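Local coordinates for monomethylamine corrinoid protein 1 (Methanosarcina barkeri, PDB 3EZX) that carries methyl groups on a corrinoid cofactor between the methyltransferases MtmB and MtbA during methanogenesis from methylamine, at residues 132-143 / 164-174. Numbering follows the deposited sequence.
Sequences NENVVEEAAKHK and DLMDRLNEEKL
Val136 sets CG2 against two leucine methyls of the facing helix, 3.5 Å from CD2 of Leu169 and 3.9 Å from CD1 of Leu165, and both pairs run past one another in opposite senses. CG2 stands anti to the carbonyl carbon while CG1 lies anti to the backbone N (chi1 176°), which splits the valine: CG1 faces the following turn, where Leu174 takes over. There CD2 of Leu174 settles on the backbone, 3.6 Å from N of Ala140, with CB of Ala139 3.8 Å from the same CD2; the small alanine side chains are consistent with this close approach. The axes of helices 132-141 and 164-171 approach to 9.6 Å, with 41° between their N-to-C directions, as expected of neighbouring helices on one face of the Rossmann-like, parallel-stranded B12-binding domain. Beneath them lies the sheet: Val135 and Leu165 both reach Phe98 of strand 94-99, and Leu169 touches Leu149 and Cys180.

Asn132 belongs to the close part too, its O 3.6 Å from CD1 of Leu165. Its ND2 gives a weak hydrogen bond to OD1 of Asp164 (3.3 Å, bent to 127°) and a second weak one to Gly161 O. Replacing Asn132, say by an alanine, is likely to leave Asp164 OD1 and Gly161 O without this shared donor and to uncover CB of Leu165, against which OD1 now rests.

Toward solvent the contact thins into polar and aliphatic fringes. Asp164 also has a long salt bridge to Arg168, whose NH1 pairs with Glu171. At the far end exposed Lys143, its chain extended, lays its methylenes across CD1 of Leu174.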
loop_
_atom_site.group_PDB
_atom_site.type_symbol
_atom_site.label_atom_id
_atom_site.label_comp_id
_atom_site.label_asym_id
_atom_site.label_seq_id
_atom_site.Cartn_x
_atom_site.Cartn_y
_atom_site.Cartn_z
ATOM N N ASN A 132 0.382 6.181 -16.829
ATOM C CA ASN A 132 -0.552 7.198 -16.378
ATOM C C ASN A 132 -1.801 7.248 -17.252
ATOM O O ASN A 132 -2.890 7.543 -16.771
ATOM C CB ASN A 132 0.117 8.566 -16.347
ATOM C CG ASN A 132 1.157 8.672 -15.262
ATOM O OD1 ASN A 132 0.995 8.113 -14.179
ATOM N ND2 ASN A 132 2.228 9.403 -15.537
ATOM N N GLU A 133 -1.643 6.946 -18.534
ATOM C CA GLU A 133 -2.770 6.961 -19.449
ATOM C C GLU A 133 -3.758 5.828 -19.194
ATOM O O GLU A 133 -4.959 6.001 -19.391
ATOM C CB GLU A 133 -2.275 6.921 -20.893
ATOM C CG GLU A 133 -1.618 8.222 -21.320
ATOM C CD GLU A 133 -1.245 8.249 -22.789
ATOM O OE1 GLU A 133 -2.088 7.871 -23.633
ATOM O OE2 GLU A 133 -0.109 8.663 -23.101
ATOM N N ASN A 134 -3.266 4.671 -18.759
ATOM C CA ASN A 134 -4.160 3.554 -18.474
ATOM C C ASN A 134 -4.975 3.837 -17.216
ATOM O O ASN A 134 -6.052 3.271 -17.031
ATOM C CB ASN A 134 -3.388 2.244 -18.299
ATOM C CG ASN A 134 -2.802 1.735 -19.599
ATOM O OD1 ASN A 134 -3.455 1.766 -20.641
ATOM N ND2 ASN A 134 -1.569 1.253 -19.543
ATOM N N VAL A 135 -4.455 4.702 -16.348
ATOM C CA VAL A 135 -5.169 5.063 -15.130
ATOM C C VAL A 135 -6.237 6.058 -15.559
ATOM O O VAL A 135 -7.371 6.020 -15.082
ATOM C CB VAL A 135 -4.236 5.728 -14.081
ATOM C CG1 VAL A 135 -5.040 6.150 -12.861
ATOM C CG2 VAL A 135 -3.142 4.760 -13.659
ATOM N N VAL A 136 -5.858 6.944 -16.477
ATOM C CA VAL A 136 -6.772 7.946 -17.007
ATOM C C VAL A 136 -7.870 7.251 -17.805
ATOM O O VAL A 136 -9.033 7.638 -17.740
ATOM C CB VAL A 136 -6.049 8.945 -17.934
ATOM C CG1 VAL A 136 -7.050 9.913 -18.538
ATOM C CG2 VAL A 136 -5.002 9.707 -17.153
ATOM N N GLU A 137 -7.497 6.223 -18.560
ATOM C CA GLU A 137 -8.471 5.487 -19.352
ATOM C C GLU A 137 -9.454 4.774 -18.438
ATOM O O GLU A 137 -10.647 4.691 -18.736
ATOM C CB GLU A 137 -7.772 4.476 -20.269
ATOM C CG GLU A 137 -7.311 5.074 -21.592
ATOM C CD GLU A 137 -6.572 4.081 -22.473
ATOM O OE1 GLU A 137 -7.020 2.918 -22.573
ATOM O OE2 GLU A 137 -5.549 4.469 -23.076
ATOM N N GLU A 138 -8.949 4.270 -17.318
ATOM C CA GLU A 138 -9.784 3.561 -16.358
ATOM C C GLU A 138 -10.753 4.540 -15.706
ATOM O O GLU A 138 -11.928 4.225 -15.506
ATOM C CB GLU A 138 -8.910 2.906 -15.288
ATOM C CG GLU A 138 -9.613 1.837 -14.465
ATOM C CD GLU A 138 -10.109 0.684 -15.319
ATOM O OE1 GLU A 138 -9.422 0.338 -16.303
ATOM O OE2 GLU A 138 -11.178 0.115 -15.003
ATOM N N ALA A 139 -10.254 5.731 -15.384
ATOM C CA ALA A 139 -11.074 6.761 -14.754
ATOM C C ALA A 139 -12.170 7.251 -15.698
ATOM O O ALA A 139 -13.270 7.591 -15.261
ATOM C CB ALA A 139 -10.201 7.930 -14.317
ATOM N N ALA A 140 -11.860 7.284 -16.991
ATOM C CA ALA A 140 -12.807 7.729 -18.008
ATOM C C ALA A 140 -13.992 6.777 -18.112
ATOM O O ALA A 140 -15.138 7.210 -18.196
ATOM C CB ALA A 140 -12.105 7.840 -19.361
ATOM N N LYS A 141 -13.710 5.477 -18.109
ATOM C CA LYS A 141 -14.753 4.459 -18.201
ATOM C C LYS A 141 -15.730 4.597 -17.041
ATOM O O LYS A 141 -16.876 4.159 -17.130
ATOM C CB LYS A 141 -14.140 3.052 -18.163
ATOM C CG LYS A 141 -13.083 2.777 -19.224
ATOM C CD LYS A 141 -12.420 1.423 -18.997
ATOM C CE LYS A 141 -11.226 1.218 -19.920
ATOM N NZ LYS A 141 -10.472 -0.030 -19.600
ATOM N N HIS A 142 -15.270 5.203 -15.951
ATOM C CA HIS A 142 -16.099 5.380 -14.764
ATOM C C HIS A 142 -16.420 6.846 -14.482
ATOM O O HIS A 142 -16.677 7.225 -13.339
ATOM C CB HIS A 142 -15.398 4.760 -13.551
ATOM C CG HIS A 142 -15.262 3.270 -13.629
ATOM N ND1 HIS A 142 -16.336 2.418 -13.502
ATOM C CD2 HIS A 142 -14.180 2.483 -13.838
ATOM C CE1 HIS A 142 -15.923 1.169 -13.628
ATOM N NE2 HIS A 142 -14.619 1.182 -13.833
ATOM N N LYS A 143 -16.412 7.668 -15.523
ATOM C CA LYS A 143 -16.700 9.086 -15.360
ATOM C C LYS A 143 -18.125 9.307 -14.872
ATOM O O LYS A 143 -19.069 8.697 -15.378
ATOM C CB LYS A 143 -16.494 9.827 -16.683
ATOM C CG LYS A 143 -16.614 11.343 -16.575
ATOM C CD LYS A 143 -16.331 12.004 -17.916
ATOM C CE LYS A 143 -16.219 13.514 -17.786
ATOM N NZ LYS A 143 -15.872 14.155 -19.084
ATOM N N ASP A 164 2.455 14.336 -13.613
ATOM C CA ASP A 164 1.965 14.151 -14.970
ATOM C C ASP A 164 0.549 13.585 -14.946
ATOM O O ASP A 164 -0.331 14.070 -15.652
ATOM C CB ASP A 164 2.897 13.206 -15.738
ATOM C CG ASP A 164 2.345 12.810 -17.100
ATOM O OD1 ASP A 164 1.316 12.100 -17.152
ATOM O OD2 ASP A 164 2.942 13.208 -18.121
ATOM N N LEU A 165 0.331 12.560 -14.131
ATOM C CA LEU A 165 -0.987 11.952 -14.030
ATOM C C LEU A 165 -2.031 13.027 -13.732
ATOM O O LEU A 165 -2.998 13.188 -14.482
ATOM C CB LEU A 165 -0.986 10.880 -12.935
ATOM C CG LEU A 165 -2.282 10.133 -12.600
ATOM C CD1 LEU A 165 -2.954 9.609 -13.864
ATOM C CD2 LEU A 165 -1.953 8.986 -11.648
ATOM N N MET A 166 -1.835 13.767 -12.646
ATOM C CA MET A 166 -2.771 14.823 -12.286
ATOM C C MET A 166 -2.941 15.800 -13.446
ATOM O O MET A 166 -4.059 16.220 -13.752
ATOM C CB MET A 166 -2.293 15.571 -11.036
ATOM C CG MET A 166 -2.421 14.763 -9.763
ATOM S SD MET A 166 -4.072 14.051 -9.578
ATOM C CE MET A 166 -4.819 15.179 -8.422
ATOM N N ASP A 167 -1.837 16.151 -14.098
ATOM C CA ASP A 167 -1.909 17.072 -15.223
ATOM C C ASP A 167 -2.719 16.486 -16.377
ATOM O O ASP A 167 -3.431 17.214 -17.071
ATOM C CB ASP A 167 -0.507 17.443 -15.720
ATOM C CG ASP A 167 0.298 18.212 -14.689
ATOM O OD1 ASP A 167 -0.289 19.061 -13.981
ATOM O OD2 ASP A 167 1.523 17.980 -14.596
ATOM N N ARG A 168 -2.620 15.175 -16.583
ATOM C CA ARG A 168 -3.349 14.526 -17.667
ATOM C C ARG A 168 -4.828 14.370 -17.355
ATOM O O ARG A 168 -5.650 14.286 -18.264
ATOM C CB ARG A 168 -2.746 13.152 -17.988
ATOM C CG ARG A 168 -1.289 13.191 -18.428
ATOM C CD ARG A 168 -1.049 14.255 -19.495
ATOM N NE ARG A 168 0.013 15.185 -19.105
ATOM C CZ ARG A 168 0.342 16.282 -19.785
ATOM N NH1 ARG A 168 -0.307 16.598 -20.899
ATOM N NH2 ARG A 168 1.323 17.064 -19.349
ATOM N N LEU A 169 -5.169 14.330 -16.072
ATOM C CA LEU A 169 -6.566 14.194 -15.681
ATOM C C LEU A 169 -7.299 15.493 -15.979
ATOM O O LEU A 169 -8.499 15.488 -16.262
ATOM C CB LEU A 169 -6.687 13.861 -14.190
ATOM C CG LEU A 169 -6.126 12.523 -13.705
ATOM C CD1 LEU A 169 -6.482 12.334 -12.238
ATOM C CD2 LEU A 169 -6.701 11.384 -14.537
ATOM N N ASN A 170 -6.570 16.603 -15.911
ATOM C CA ASN A 170 -7.140 17.918 -16.179
ATOM C C ASN A 170 -7.245 18.169 -17.680
ATOM O O ASN A 170 -8.263 18.663 -18.160
ATOM C CB ASN A 170 -6.291 18.997 -15.508
ATOM C CG ASN A 170 -6.500 19.043 -14.006
ATOM O OD1 ASN A 170 -6.720 18.014 -13.372
ATOM N ND2 ASN A 170 -6.423 20.236 -13.429
ATOM N N GLU A 171 -6.194 17.819 -18.416
ATOM C CA GLU A 171 -6.184 17.986 -19.866
ATOM C C GLU A 171 -7.389 17.260 -20.451
ATOM O O GLU A 171 -7.868 17.595 -21.534
ATOM C CB GLU A 171 -4.910 17.390 -20.464
ATOM C CG GLU A 171 -4.908 17.356 -21.985
ATOM C CD GLU A 171 -3.845 16.436 -22.552
ATOM O OE1 GLU A 171 -2.643 16.690 -22.319
ATOM O OE2 GLU A 171 -4.215 15.456 -23.233
ATOM N N GLU A 172 -7.863 16.254 -19.725
ATOM C CA GLU A 172 -9.006 15.466 -20.156
ATOM C C GLU A 172 -10.224 15.836 -19.333
ATOM O O GLU A 172 -11.193 15.079 -19.266
ATOM C CB GLU A 172 -8.704 13.975 -20.003
ATOM C CG GLU A 172 -7.555 13.489 -20.872
ATOM C CD GLU A 172 -7.870 13.573 -22.353
ATOM O OE1 GLU A 172 -8.807 12.878 -22.800
ATOM O OE2 GLU A 172 -7.180 14.333 -23.069
ATOM N N LYS A 173 -10.162 17.008 -18.707
ATOM C CA LYS A 173 -11.252 17.513 -17.881
ATOM C C LYS A 173 -12.009 16.349 -17.253
ATOM O O LYS A 173 -13.197 16.148 -17.503
ATOM C CB LYS A 173 -12.191 18.374 -18.736
ATOM C CG LYS A 173 -11.466 19.483 -19.499
ATOM C CD LYS A 173 -12.428 20.429 -20.203
ATOM C CE LYS A 173 -11.672 21.547 -20.914
ATOM N NZ LYS A 173 -12.584 22.577 -21.490
ATOM N N LEU A 174 -11.294 15.584 -16.434
ATOM C CA LEU A 174 -11.845 14.411 -15.766
ATOM C C LEU A 174 -11.612 14.530 -14.258
ATOM O O LEU A 174 -12.271 13.870 -13.450
ATOM C CB LEU A 174 -11.143 13.164 -16.309
ATOM C CG LEU A 174 -11.850 11.815 -16.236
ATOM C CD1 LEU A 174 -13.147 11.880 -17.014
ATOM C CD2 LEU A 174 -10.945 10.736 -16.815
#